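Local coordinates for uncharacterized protein (Pyrococcus horikoshii, PDB 1ZJJ) that is uncharacterised but probably acts as a magnesium-dependent phosphatase of the haloacid dehalogenase (HAD) superfamily, at residues B[145-150]-B[181-186]. Sequence-based numbering, arbitrary orientation.
Sequences GATFIG and EPIIIG
Gly-150 N donates to Ile-183 O over 2.8 Å, and the same glycine accepts at its O from Ile-185 N, a nearly straight bond with 170° at the hydrogen. Together with Ile-183 N to Phe-148 O (2.9 Å), these form the ladder of a parallel beta pairing. It joins strand 147-150 to the short strand 183-184 at one border of the smaller, four-stranded parallel sheet; helix 167-178 lies in the connection between them, as in a beta-alpha-beta crossover. Side chains alternate between the faces of such a sheet: Ile-149 and Ile-183 share one, Ile-184 takes the other. On the face that packs against helix 167-178, Phe-148 and Pro-182 lie side by side, and Ile-171 touches both. CG of Phe-148 stands anti to the backbone N (chi1 179°), which places the ring alongside Pro-182, and chi2 of 8° turns its face so that Pro-182 CB sits over the centre, 3.4 Å from the centroid, in a CH-pi contact. With a small alanine replacing Phe-148, Pro-182 CB would lose the ring face it rests on, which is likely to open a gap beside Ile-171 and Leu-174. Ile-184 CD1 folds back to 3.9 Å from Gly-150 CA. Next to helix 69-80, Ile-149 CG2 meets Ile-185 CG1 at 3.7 Å.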
loop_
_atom_site.group_PDB
_atom_site.type_symbol
_atom_site.label_atom_id
_atom_site.label_comp_id
_atom_site.label_asym_id
_atom_site.label_seq_id
_atom_site.Cartn_x
_atom_site.Cartn_y
_atom_site.Cartn_z
ATOM N N GLY B 145 18.519 -0.637 -6.023
ATOM C CA GLY B 145 19.429 -0.918 -4.928
ATOM C C GLY B 145 19.395 0.046 -3.755
ATOM O O GLY B 145 20.141 -0.129 -2.798
ATOM N N ALA B 146 18.547 1.067 -3.815
ATOM C CA ALA B 146 18.468 2.028 -2.720
ATOM C C ALA B 146 17.881 1.381 -1.480
ATOM O O ALA B 146 16.996 0.533 -1.581
ATOM C CB ALA B 146 17.612 3.214 -3.126
ATOM N N THR B 147 18.369 1.785 -0.312
ATOM C CA THR B 147 17.855 1.251 0.944
ATOM C C THR B 147 16.376 1.643 1.061
ATOM O O THR B 147 15.985 2.737 0.662
ATOM C CB THR B 147 18.615 1.832 2.158
ATOM O OG1 THR B 147 20.028 1.790 1.908
ATOM C CG2 THR B 147 18.311 1.020 3.409
ATOM N N PHE B 148 15.563 0.739 1.595
ATOM C CA PHE B 148 14.136 0.981 1.777
ATOM C C PHE B 148 13.952 1.119 3.290
ATOM O O PHE B 148 14.017 0.131 4.021
ATOM C CB PHE B 148 13.350 -0.215 1.216
ATOM C CG PHE B 148 11.845 -0.117 1.356
ATOM C CD1 PHE B 148 11.224 1.045 1.808
ATOM C CD2 PHE B 148 11.048 -1.209 1.012
ATOM C CE1 PHE B 148 9.822 1.113 1.918
ATOM C CE2 PHE B 148 9.652 -1.153 1.116
ATOM C CZ PHE B 148 9.038 0.005 1.568
ATOM N N ILE B 149 13.762 2.355 3.745
ATOM C CA ILE B 149 13.593 2.663 5.170
ATOM C C ILE B 149 12.226 3.276 5.482
ATOM O O ILE B 149 11.821 4.262 4.861
ATOM C CB ILE B 149 14.667 3.669 5.645
ATOM C CG1 ILE B 149 16.060 3.120 5.347
ATOM C CG2 ILE B 149 14.508 3.946 7.143
ATOM C CD1 ILE B 149 17.137 4.194 5.305
ATOM N N GLY B 150 11.526 2.695 6.450
ATOM C CA GLY B 150 10.224 3.209 6.840
ATOM C C GLY B 150 10.310 3.792 8.239
ATOM O O GLY B 150 10.865 3.159 9.127
ATOM N N GLU B 181 11.846 -5.989 1.483
ATOM C CA GLU B 181 11.414 -5.899 2.875
ATOM C C GLU B 181 11.980 -4.620 3.493
ATOM O O GLU B 181 13.186 -4.489 3.656
ATOM C CB GLU B 181 11.923 -7.120 3.637
ATOM C CG GLU B 181 11.252 -7.356 4.968
ATOM C CD GLU B 181 9.768 -7.621 4.815
ATOM O OE1 GLU B 181 9.401 -8.500 4.005
ATOM O OE2 GLU B 181 8.973 -6.953 5.507
ATOM N N PRO B 182 11.111 -3.665 3.860
ATOM C CA PRO B 182 11.593 -2.411 4.452
ATOM C C PRO B 182 12.201 -2.531 5.842
ATOM O O PRO B 182 11.852 -3.423 6.613
ATOM C CB PRO B 182 10.345 -1.543 4.482
ATOM C CG PRO B 182 9.264 -2.550 4.779
ATOM C CD PRO B 182 9.637 -3.712 3.854
ATOM N N ILE B 183 13.116 -1.620 6.150
ATOM C CA ILE B 183 13.725 -1.569 7.470
ATOM C C ILE B 183 12.845 -0.547 8.190
ATOM O O ILE B 183 12.873 0.638 7.856
ATOM C CB ILE B 183 15.168 -1.061 7.384
ATOM C CG1 ILE B 183 16.032 -2.100 6.669
ATOM C CG2 ILE B 183 15.715 -0.783 8.769
ATOM C CD1 ILE B 183 17.445 -1.644 6.413
ATOM N N ILE B 184 12.032 -1.008 9.141
ATOM C CA ILE B 184 11.142 -0.106 9.873
ATOM C C ILE B 184 11.813 0.381 11.148
ATOM O O ILE B 184 12.235 -0.410 11.991
ATOM C CB ILE B 184 9.791 -0.787 10.226
ATOM C CG1 ILE B 184 9.114 -1.311 8.953
ATOM C CG2 ILE B 184 8.870 0.219 10.918
ATOM C CD1 ILE B 184 8.776 -0.243 7.946
ATOM N N ILE B 185 11.884 1.696 11.294
ATOM C CA ILE B 185 12.551 2.304 12.435
ATOM C C ILE B 185 11.790 2.369 13.761
ATOM O O ILE B 185 12.310 1.945 14.802
ATOM C CB ILE B 185 13.013 3.739 12.067
ATOM C CG1 ILE B 185 13.878 3.699 10.804
ATOM C CG2 ILE B 185 13.797 4.358 13.225
ATOM C CD1 ILE B 185 15.110 2.831 10.932
ATOM N N GLY B 186 10.563 2.884 13.717
ATOM C CA GLY B 186 9.778 3.071 14.924
ATOM C C GLY B 186 9.223 1.870 15.664
ATOM O O GLY B 186 9.406 0.724 15.254
#